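Local coordinates for protein N5-carboxyaminoimidazole ribonucleotide synthetase (Bacillus anthracis, PDB 3QFF) that probably catalyses the ATP-dependent carboxylation of aminoimidazole ribonucleotide with bicarbonate, a step of purine biosynthesis, and binds ADP in an ATP-grasp nucleotide site, at residues A[191-197]-A[260-266]; A[116-120]-A[272-276]; A[213-218]-A[227-233]. All coordinates share one frame; numbering follows the deposited sequence.

The three contacts show how one antiparallel sheet can carry a nucleotide site at one end and extend beyond it. All lie in the ATP-grasp part of the chain and follow five neighbouring strands, 270-276, 256-264, 195-203, 209-220 and 223-229, with helix 113-122 packed on the first. Along the chain contact 3 is nested within the loop closed by contact 1, which is itself nested within that closed by contact 2. Contacts 1 and 2, centres about 14 Å apart, both touch ADP; the centre of contact 3 is about 11 Å from that of contact 1, to which the K195-E216 salt bridge joins it, and about 20 Å from that of contact 2. Adenine, ribose and phosphates are thus served by neighbouring strands and the loop leading into one of them.

Contact 1 of 3, residues A[191-197]-A[260-266]; sequences VPFEKEV and VEMFATA. With ADP (adenosine-5'-diphosphate), chain C.
With its CG turned between the backbone N and the carbonyl carbon (chi1 63°), F193 swings its ring onto that of F263, whose own CG is anti to the carbonyl carbon (chi1 -55°). The result is an offset stack, centroids 4.8 Å apart and planes at 14°, in which F263 CD2 sits over one face of the F193 ring, displaced toward the rim. ADP N3 lies at the edge of F193, and F263 CE2 meets the ribose at ADP C2', 3.7 Å away. E196 runs alongside F263 on the same face of the sheet, and its OE2 meets the ring edge at F263 CE2, 3.4 Å away. That same OE2 accepts a hydrogen bond from ADP O3' at 2.8 Å, which ties the ribose to the strand. V191 N gives an almost straight bond to ADP N1 (2.7 Å).

K195 with A264 and V197 with M262 are hydrogen-bonded antiparallel pairs, with E196 and F263 the non-hydrogen-bonded pair between them. A264 O accepts from both E194 N (2.9 Å) and K195 N (3.2 Å), the signature of a classic beta bulge. Next to this bulge, V191, F193, E196 and F263 line part of the adenosine end of an ATP-grasp nucleotide pocket.

Contact 2 of 3, residues A[116-120]-A[272-276]; sequences EKNAI and INELA. With ADP (adenosine-5'-diphosphate), chain C.
Strand 270-276, at one border of the large ATP-grasp sheet, carries phosphate-side residues of the ADP pocket and is partly covered by helix 113-122, whose E116, K117 and I120 make this contact; helix 235-251 shares the apolar side, packing on I272 and L275. The short helix and strand segments cross at 105°, their axes 9.3 Å apart at closest approach. E116 is the polar link. Its CG stands opposite the backbone N (chi1 -179°) and the chain beyond is extended, which carries the carboxylate across to the strand; there OE2 accepts from L275 N at 2.8 Å, with the donor approaching from above the carboxylate plane. Beside it the contact is apolar. I120 CD1 and I272 CG2 pack closely at 3.5 Å, while I120 and L275 meet tip to tip, CG1 to CD1, at 4.0 Å. K117 NZ, salt-bridged to E188, comes within 3.2 Å of N273 O.

At the pocket, N273 ND2 donates to ADP O1A at 2.9 Å, and E274 OE1 lies 3.0 Å from ADP O2B. N273 and E274 both face E261 in a classic beta bulge, and each turns its polar end to the phosphates. The carboxylate of E274 is paired with R113, from the same helix as E116 and itself a hydrogen-bonding partner of ADP. Chemically, the helix is joined to the strand by one carboxylate-to-amide bond and by aliphatic contacts, and R113 probably offsets the closeness of the E274 carboxylate to the phosphates.

Contact 3 of 3, residues A[213-218]-A[227-233]; sequences PVAENI and SIVPARI
E216 and I228 form the hydrogen-bonded pair of an antiparallel beta hairpin, strands 209-220 and 223-229, within the ATP-grasp sheet. E216 N donates to I228 O and I228 N to E216 O (2.7 Å), and N217 and S227 make the neighbouring non-hydrogen-bonded pair. Past the cis peptide before P230 the chain bends across toward 214-216, and A231 N reaches V214 O at 3.1 Å.

Apolar contacts flank this ladder. A215 CB meets V229 CG2 at 3.7 Å, V214 CG1 lies against A231 CB and I233 CD1, and I218 and I228 touch through their CD1 atoms.

Polar side chains meet on both faces. On that of N217, S227 OG donates to N217 OD1 (2.9 Å), while N217 ND2 is hydrogen-bonded to S198 OG. On the other, E216 has its CG opposite the backbone N (chi1 159°) and an extended chain, which carries the carboxylate to R232 for a side-on salt bridge, carboxylate and guanidinium planes 26° apart. Both have a second partner: K195 for E216 OE2, E366 for R232 NH2. R232 NH1 holds E216 OE2 at 2.9 Å, whereas E216 OE1 takes two bonds from opposite faces of its plane, R232 NE on the syn side at 3.0 Å and R232 N on the anti side at 3.1 Å.

Contact 1 of 3, residues A[191-197]-A[260-266]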
loop_
_atom_site.group_PDB
_atom_site.type_symbol
_atom_site.label_atom_id
_atom_site.label_comp_id
_atom_site.label_asym_id
_atom_site.label_seq_id
_atom_site.Cartn_x
_atom_site.Cartn_y
_atom_site.Cartn_z
ATOM N N VAL A 191 32.212 19.580 6.974
ATOM C CA VAL A 191 32.499 18.176 7.234
ATOM C C VAL A 191 32.907 17.541 5.912
ATOM O O VAL A 191 32.130 17.557 4.954
ATOM C CB VAL A 191 31.280 17.426 7.831
ATOM C CG1 VAL A 191 31.680 16.029 8.295
ATOM C CG2 VAL A 191 30.670 18.209 8.989
ATOM N N PRO A 192 34.143 17.015 5.838
ATOM C CA PRO A 192 34.572 16.278 4.650
ATOM C C PRO A 192 33.980 14.868 4.693
ATOM O O PRO A 192 34.572 13.958 5.272
ATOM C CB PRO A 192 36.108 16.232 4.789
ATOM C CG PRO A 192 36.448 17.077 6.001
ATOM C CD PRO A 192 35.214 17.096 6.845
ATOM N N PHE A 193 32.795 14.693 4.127
ATOM C CA PHE A 193 32.135 13.397 4.202
ATOM C C PHE A 193 32.200 12.677 2.867
ATOM O O PHE A 193 32.302 13.316 1.818
ATOM C CB PHE A 193 30.680 13.531 4.681
ATOM C CG PHE A 193 29.803 14.318 3.751
ATOM C CD1 PHE A 193 29.609 15.680 3.948
ATOM C CD2 PHE A 193 29.174 13.697 2.666
ATOM C CE1 PHE A 193 28.801 16.417 3.083
ATOM C CE2 PHE A 193 28.372 14.424 1.794
ATOM C CZ PHE A 193 28.182 15.792 2.009
ATOM N N GLU A 194 32.142 11.350 2.938
ATOM C CA GLU A 194 32.027 10.485 1.777
ATOM C C GLU A 194 30.563 10.393 1.298
ATOM O O GLU A 194 30.288 10.634 0.126
ATOM C CB GLU A 194 32.564 9.086 2.115
ATOM C CG GLU A 194 32.813 8.196 0.893
ATOM C CD GLU A 194 33.024 6.719 1.233
ATOM O OE1 GLU A 194 33.510 6.392 2.345
ATOM O OE2 GLU A 194 32.708 5.871 0.368
ATOM N N LYS A 195 29.646 10.060 2.215
ATOM C CA LYS A 195 28.231 9.806 1.900
ATOM C C LYS A 195 27.291 10.572 2.836
ATOM O O LYS A 195 27.603 10.762 4.017
ATOM C CB LYS A 195 27.911 8.313 2.082
ATOM C CG LYS A 195 28.822 7.337 1.348
ATOM C CD LYS A 195 28.115 6.760 0.176
ATOM C CE LYS A 195 29.019 5.881 -0.677
ATOM N NZ LYS A 195 28.618 6.038 -2.105
ATOM N N GLU A 196 26.144 10.996 2.309
ATOM C CA GLU A 196 25.009 11.405 3.147
ATOM C C GLU A 196 24.075 10.226 3.388
ATOM O O GLU A 196 23.661 9.541 2.440
ATOM C CB GLU A 196 24.239 12.552 2.523
ATOM C CG GLU A 196 24.914 13.883 2.692
ATOM C CD GLU A 196 24.041 15.014 2.246
ATOM O OE1 GLU A 196 23.957 15.256 1.020
ATOM O OE2 GLU A 196 23.435 15.670 3.123
ATOM N N VAL A 197 23.766 9.968 4.657
ATOM C CA VAL A 197 22.911 8.838 5.002
ATOM C C VAL A 197 21.765 9.269 5.915
ATOM O O VAL A 197 21.862 10.286 6.610
ATOM C CB VAL A 197 23.709 7.621 5.616
ATOM C CG1 VAL A 197 24.832 7.159 4.665
ATOM C CG2 VAL A 197 24.256 7.928 7.028
ATOM N N VAL A 260 16.486 10.868 10.743
ATOM C CA VAL A 260 17.763 11.398 11.218
ATOM C C VAL A 260 18.692 11.481 10.012
ATOM O O VAL A 260 19.044 10.453 9.443
ATOM C CB VAL A 260 18.384 10.485 12.297
ATOM C CG1 VAL A 260 19.600 11.174 12.957
ATOM C CG2 VAL A 260 17.337 10.094 13.362
ATOM N N GLU A 261 19.048 12.690 9.591
ATOM C CA GLU A 261 19.988 12.827 8.480
ATOM C C GLU A 261 21.385 13.031 9.014
ATOM O O GLU A 261 21.580 13.761 9.981
ATOM C CB GLU A 261 19.595 13.964 7.537
ATOM C CG GLU A 261 18.289 13.689 6.787
ATOM C CD GLU A 261 18.024 14.731 5.717
ATOM O OE1 GLU A 261 17.368 15.747 6.027
ATOM O OE2 GLU A 261 18.495 14.543 4.569
ATOM N N MET A 262 22.342 12.385 8.356
ATOM C CA MET A 262 23.696 12.218 8.861
ATOM C C MET A 262 24.722 12.351 7.745
ATOM O O MET A 262 24.398 12.109 6.591
ATOM C CB MET A 262 23.839 10.831 9.493
ATOM C CG MET A 262 23.108 10.675 10.831
ATOM S SD MET A 262 23.041 8.953 11.388
ATOM C CE MET A 262 21.445 8.467 10.772
ATOM N N PHE A 263 25.939 12.763 8.109
ATOM C CA PHE A 263 27.116 12.711 7.241
ATOM C C PHE A 263 28.047 11.580 7.714
ATOM O O PHE A 263 28.385 11.483 8.911
ATOM C CB PHE A 263 27.909 14.031 7.281
ATOM C CG PHE A 263 27.104 15.274 6.961
ATOM C CD1 PHE A 263 27.071 16.330 7.861
ATOM C CD2 PHE A 263 26.423 15.408 5.753
ATOM C CE1 PHE A 263 26.362 17.499 7.578
ATOM C CE2 PHE A 263 25.701 16.571 5.462
ATOM C CZ PHE A 263 25.670 17.618 6.377
ATOM N N ALA A 264 28.456 10.730 6.775
ATOM C CA ALA A 264 29.372 9.633 7.046
ATOM C C ALA A 264 30.714 9.902 6.367
ATOM O O ALA A 264 30.760 10.178 5.166
ATOM C CB ALA A 264 28.774 8.321 6.552
ATOM N N THR A 265 31.803 9.839 7.130
ATOM C CA THR A 265 33.128 10.105 6.554
ATOM C C THR A 265 33.792 8.825 6.052
ATOM O O THR A 265 33.315 7.718 6.329
ATOM C CB THR A 265 34.075 10.835 7.538
ATOM O OG1 THR A 265 34.478 9.933 8.580
ATOM C CG2 THR A 265 33.401 12.086 8.116
ATOM N N ALA A 266 34.876 8.981 5.295
ATOM C CA ALA A 266 35.687 7.842 4.865
ATOM C C ALA A 266 36.268 7.129 6.084
ATOM O O ALA A 266 36.262 5.895 6.151
ATOM C CB ALA A 266 36.787 8.298 3.916
HETATM P PB ADP C . 18.594 21.933 4.240
HETATM O O1B ADP C . 18.277 23.038 3.259
HETATM O O2B ADP C . 17.869 22.088 5.559
HETATM O O3B ADP C . 18.506 20.553 3.632
HETATM P PA ADP C . 21.226 21.107 5.184
HETATM O O1A ADP C . 20.689 19.695 5.063
HETATM O O2A ADP C . 21.746 21.610 6.511
HETATM O O3A ADP C . 20.157 22.181 4.606
HETATM O "O5'" ADP C . 22.448 21.253 4.150
HETATM C "C5'" ADP C . 22.208 21.160 2.747
HETATM C "C4'" ADP C . 23.388 20.470 2.080
HETATM O "O4'" ADP C . 24.580 21.214 2.342
HETATM C "C3'" ADP C . 23.617 19.071 2.631
HETATM O "O3'" ADP C . 22.996 18.083 1.804
HETATM C "C2'" ADP C . 25.125 18.923 2.661
HETATM O "O2'" ADP C . 25.573 18.277 1.466
HETATM C "C1'" ADP C . 25.665 20.345 2.681
HETATM N N9 ADP C . 26.182 20.676 4.039
HETATM C C8 ADP C . 25.477 21.246 5.038
HETATM N N7 ADP C . 26.240 21.416 6.146
HETATM C C5 ADP C . 27.469 20.952 5.866
HETATM C C6 ADP C . 28.757 20.830 6.595
HETATM N N6 ADP C . 28.884 21.253 7.878
HETATM N N1 ADP C . 29.803 20.278 5.928
HETATM C C2 ADP C . 29.697 19.850 4.656
HETATM N N3 ADP C . 28.561 19.932 3.941
HETATM C C4 ADP C . 27.431 20.466 4.476
HETATM O O HOH W 1 35.576 11.488 4.410
HETATM O O HOH W 2 22.480 14.041 5.520
HETATM O O HOH W 3 20.613 12.516 4.228
#

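Contact 2 of 3, residues A[116-120]-A[272-276]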
loop_
_atom_site.group_PDB
_atom_site.type_symbol
_atom_site.label_atom_id
_atom_site.label_comp_id
_atom_site.label_asym_id
_atom_site.label_seq_id
_atom_site.Cartn_x
_atom_site.Cartn_y
_atom_site.Cartn_z
ATOM N N GLU A 116 18.261 22.620 17.758
ATOM C CA GLU A 116 18.345 21.245 17.279
ATOM C C GLU A 116 19.716 20.636 17.592
ATOM O O GLU A 116 19.783 19.561 18.181
ATOM C CB GLU A 116 18.047 21.189 15.774
ATOM C CG GLU A 116 18.061 19.810 15.119
ATOM C CD GLU A 116 17.651 19.875 13.656
ATOM O OE1 GLU A 116 18.259 20.654 12.883
ATOM O OE2 GLU A 116 16.699 19.169 13.267
ATOM N N LYS A 117 20.790 21.328 17.212
ATOM C CA LYS A 117 22.149 20.862 17.511
ATOM C C LYS A 117 22.436 20.721 19.010
ATOM O O LYS A 117 23.051 19.725 19.435
ATOM C CB LYS A 117 23.196 21.712 16.786
ATOM C CG LYS A 117 23.337 21.268 15.333
ATOM C CD LYS A 117 24.421 22.006 14.589
ATOM C CE LYS A 117 24.973 21.149 13.451
ATOM N NZ LYS A 117 23.890 20.649 12.533
ATOM N N ASN A 118 21.951 21.679 19.806
ATOM C CA ASN A 118 22.082 21.607 21.261
ATOM C C ASN A 118 21.411 20.362 21.816
ATOM O O ASN A 118 21.963 19.700 22.698
ATOM C CB ASN A 118 21.447 22.817 21.957
ATOM C CG ASN A 118 22.250 24.088 21.793
ATOM O OD1 ASN A 118 23.451 24.071 21.498
ATOM N ND2 ASN A 118 21.587 25.212 21.999
ATOM N N ALA A 119 20.205 20.080 21.321
ATOM C CA ALA A 119 19.441 18.931 21.773
ATOM C C ALA A 119 20.192 17.652 21.421
ATOM O O ALA A 119 20.295 16.747 22.252
ATOM C CB ALA A 119 18.036 18.923 21.172
ATOM N N ILE A 120 20.736 17.592 20.203
ATOM C CA ILE A 120 21.504 16.407 19.768
ATOM C C ILE A 120 22.724 16.178 20.675
ATOM O O ILE A 120 22.940 15.080 21.170
ATOM C CB ILE A 120 21.929 16.507 18.274
ATOM C CG1 ILE A 120 20.694 16.429 17.362
ATOM C CG2 ILE A 120 22.920 15.396 17.907
ATOM C CD1 ILE A 120 20.963 16.840 15.898
ATOM N N ILE A 272 25.568 14.025 12.940
ATOM C CA ILE A 272 24.141 14.266 12.730
ATOM C C ILE A 272 23.939 15.652 12.120
ATOM O O ILE A 272 24.404 16.645 12.673
ATOM C CB ILE A 272 23.309 14.178 14.042
ATOM C CG1 ILE A 272 23.715 12.966 14.904
ATOM C CG2 ILE A 272 21.816 14.173 13.716
ATOM C CD1 ILE A 272 23.439 11.588 14.283
ATOM N N ASN A 273 23.236 15.709 10.995
ATOM C CA ASN A 273 22.999 16.968 10.279
ATOM C C ASN A 273 21.698 17.642 10.719
ATOM O O ASN A 273 21.713 18.768 11.221
ATOM C CB ASN A 273 22.991 16.712 8.758
ATOM C CG ASN A 273 22.673 17.969 7.934
ATOM O OD1 ASN A 273 23.268 19.031 8.124
ATOM N ND2 ASN A 273 21.767 17.822 6.968
ATOM N N GLU A 274 20.573 16.962 10.506
ATOM C CA GLU A 274 19.271 17.491 10.914
ATOM C C GLU A 274 18.246 16.405 11.216
ATOM O O GLU A 274 18.443 15.237 10.868
ATOM C CB GLU A 274 18.724 18.510 9.899
ATOM C CG GLU A 274 18.509 17.990 8.491
ATOM C CD GLU A 274 18.079 19.098 7.544
ATOM O OE1 GLU A 274 18.271 20.281 7.891
ATOM O OE2 GLU A 274 17.546 18.791 6.455
ATOM N N LEU A 275 17.167 16.806 11.881
ATOM C CA LEU A 275 16.085 15.905 12.270
ATOM C C LEU A 275 14.764 16.370 11.669
ATOM O O LEU A 275 14.532 17.564 11.539
ATOM C CB LEU A 275 15.952 15.871 13.789
ATOM C CG LEU A 275 17.200 15.559 14.609
ATOM C CD1 LEU A 275 16.924 15.691 16.118
ATOM C CD2 LEU A 275 17.736 14.167 14.270
ATOM N N ALA A 276 13.902 15.431 11.306
ATOM C CA ALA A 276 12.554 15.776 10.863
ATOM C C ALA A 276 11.585 14.875 11.607
ATOM O O ALA A 276 11.658 13.657 11.473
ATOM C CB ALA A 276 12.424 15.615 9.329
HETATM P PB ADP C . 18.594 21.933 4.240
HETATM O O1B ADP C . 18.277 23.038 3.259
HETATM O O2B ADP C . 17.869 22.088 5.559
HETATM O O3B ADP C . 18.506 20.553 3.632
HETATM P PA ADP C . 21.226 21.107 5.184
HETATM O O1A ADP C . 20.689 19.695 5.063
HETATM O O2A ADP C . 21.746 21.610 6.511
HETATM O O3A ADP C . 20.157 22.181 4.606
HETATM O "O5'" ADP C . 22.448 21.253 4.150
HETATM C "C5'" ADP C . 22.208 21.160 2.747
HETATM C "C4'" ADP C . 23.388 20.470 2.080
HETATM O "O4'" ADP C . 24.580 21.214 2.342
HETATM C "C3'" ADP C . 23.617 19.071 2.631
HETATM O "O3'" ADP C . 22.996 18.083 1.804
HETATM C "C2'" ADP C . 25.125 18.923 2.661
HETATM O "O2'" ADP C . 25.573 18.277 1.466
HETATM C "C1'" ADP C . 25.665 20.345 2.681
HETATM N N9 ADP C . 26.182 20.676 4.039
HETATM C C8 ADP C . 25.477 21.246 5.038
HETATM N N7 ADP C . 26.240 21.416 6.146
HETATM C C5 ADP C . 27.469 20.952 5.866
HETATM C C6 ADP C . 28.757 20.830 6.595
HETATM N N6 ADP C . 28.884 21.253 7.878
HETATM N N1 ADP C . 29.803 20.278 5.928
HETATM C C2 ADP C . 29.697 19.850 4.656
HETATM N N3 ADP C . 28.561 19.932 3.941
HETATM C C4 ADP C . 27.431 20.466 4.476
#

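Contact 3 of 3, residues A[213-218]-A[227-233]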
loop_
_atom_site.group_PDB
_atom_site.type_symbol
_atom_site.label_atom_id
_atom_site.label_comp_id
_atom_site.label_asym_id
_atom_site.label_seq_id
_atom_site.Cartn_x
_atom_site.Cartn_y
_atom_site.Cartn_z
ATOM N N PRO A 213 16.261 0.435 7.749
ATOM C CA PRO A 213 17.668 0.303 7.326
ATOM C C PRO A 213 18.254 1.650 6.915
ATOM O O PRO A 213 17.508 2.551 6.501
ATOM C CB PRO A 213 17.608 -0.637 6.101
ATOM C CG PRO A 213 16.230 -1.218 6.085
ATOM C CD PRO A 213 15.331 -0.300 6.874
ATOM N N VAL A 214 19.575 1.775 7.003
ATOM C CA VAL A 214 20.264 2.977 6.578
ATOM C C VAL A 214 20.126 3.211 5.063
ATOM O O VAL A 214 20.417 2.331 4.264
ATOM C CB VAL A 214 21.775 2.963 6.948
ATOM C CG1 VAL A 214 22.400 4.320 6.636
ATOM C CG2 VAL A 214 22.000 2.585 8.430
ATOM N N ALA A 215 19.713 4.420 4.688
ATOM C CA ALA A 215 19.622 4.802 3.282
ATOM C C ALA A 215 20.740 5.782 2.954
ATOM O O ALA A 215 21.020 6.688 3.736
ATOM C CB ALA A 215 18.282 5.449 2.991
ATOM N N GLU A 216 21.373 5.586 1.801
ATOM C CA GLU A 216 22.337 6.553 1.267
ATOM C C GLU A 216 21.578 7.549 0.394
ATOM O O GLU A 216 20.879 7.150 -0.549
ATOM C CB GLU A 216 23.438 5.829 0.480
ATOM C CG GLU A 216 24.211 6.704 -0.527
ATOM C CD GLU A 216 25.165 5.884 -1.412
ATOM O OE1 GLU A 216 25.189 4.645 -1.296
ATOM O OE2 GLU A 216 25.891 6.486 -2.231
ATOM N N ASN A 217 21.723 8.841 0.699
ATOM C CA ASN A 217 20.972 9.882 0.011
ATOM C C ASN A 217 21.809 10.765 -0.892
ATOM O O ASN A 217 22.849 11.283 -0.469
ATOM C CB ASN A 217 20.235 10.748 1.028
ATOM C CG ASN A 217 19.288 9.944 1.861
ATOM O OD1 ASN A 217 18.609 9.057 1.349
ATOM N ND2 ASN A 217 19.254 10.219 3.157
ATOM N N ILE A 218 21.331 10.946 -2.120
ATOM C CA ILE A 218 22.001 11.799 -3.094
ATOM C C ILE A 218 21.171 13.060 -3.340
ATOM O O ILE A 218 20.035 12.989 -3.838
ATOM C CB ILE A 218 22.362 11.007 -4.410
ATOM C CG1 ILE A 218 23.221 9.780 -4.056
ATOM C CG2 ILE A 218 23.070 11.932 -5.432
ATOM C CD1 ILE A 218 23.768 8.964 -5.238
ATOM N N SER A 227 17.538 7.940 -3.097
ATOM C CA SER A 227 17.873 7.198 -1.879
ATOM C C SER A 227 18.191 5.755 -2.245
ATOM O O SER A 227 17.445 5.100 -2.988
ATOM C CB SER A 227 16.743 7.215 -0.850
ATOM O OG SER A 227 16.411 8.536 -0.518
ATOM N N ILE A 228 19.291 5.262 -1.709
ATOM C CA ILE A 228 19.790 3.951 -2.078
ATOM C C ILE A 228 19.844 3.086 -0.837
ATOM O O ILE A 228 20.447 3.475 0.158
ATOM C CB ILE A 228 21.207 4.055 -2.656
ATOM C CG1 ILE A 228 21.257 5.024 -3.847
ATOM C CG2 ILE A 228 21.731 2.670 -3.008
ATOM C CD1 ILE A 228 22.715 5.521 -4.187
ATOM N N VAL A 229 19.230 1.908 -0.905
ATOM C CA VAL A 229 19.121 1.032 0.245
ATOM C C VAL A 229 19.364 -0.412 -0.206
ATOM O O VAL A 229 18.667 -0.904 -1.096
ATOM C CB VAL A 229 17.724 1.147 0.904
ATOM C CG1 VAL A 229 17.743 0.586 2.321
ATOM C CG2 VAL A 229 17.243 2.599 0.907
ATOM N N PRO A 230 20.333 -1.112 0.415
ATOM C CA PRO A 230 21.186 -0.703 1.544
ATOM C C PRO A 230 22.168 0.397 1.153
ATOM O O PRO A 230 22.650 0.429 0.017
ATOM C CB PRO A 230 21.943 -1.995 1.904
ATOM C CG PRO A 230 21.171 -3.113 1.218
ATOM C CD PRO A 230 20.635 -2.484 -0.024
ATOM N N ALA A 231 22.414 1.329 2.068
ATOM C CA ALA A 231 23.441 2.356 1.845
ATOM C C ALA A 231 24.767 1.656 1.542
ATOM O O ALA A 231 25.070 0.622 2.127
ATOM C CB ALA A 231 23.577 3.262 3.077
ATOM N N ARG A 232 25.544 2.204 0.616
ATOM C CA ARG A 232 26.802 1.584 0.224
ATOM C C ARG A 232 27.925 1.973 1.203
ATOM O O ARG A 232 28.829 2.750 0.875
ATOM C CB ARG A 232 27.142 1.919 -1.237
ATOM C CG ARG A 232 26.079 1.397 -2.234
ATOM C CD ARG A 232 26.295 1.883 -3.666
ATOM N NE ARG A 232 26.100 3.324 -3.798
ATOM C CZ ARG A 232 26.347 4.030 -4.904
ATOM N NH1 ARG A 232 26.132 5.338 -4.902
ATOM N NH2 ARG A 232 26.803 3.440 -6.014
ATOM N N ILE A 233 27.832 1.429 2.415
ATOM C CA ILE A 233 28.746 1.759 3.501
ATOM C C ILE A 233 29.125 0.485 4.253
ATOM O O ILE A 233 28.471 -0.546 4.092
ATOM C CB ILE A 233 28.123 2.813 4.487
ATOM C CG1 ILE A 233 26.824 2.280 5.111
ATOM C CG2 ILE A 233 27.891 4.163 3.787
ATOM C CD1 ILE A 233 26.125 3.248 6.032
#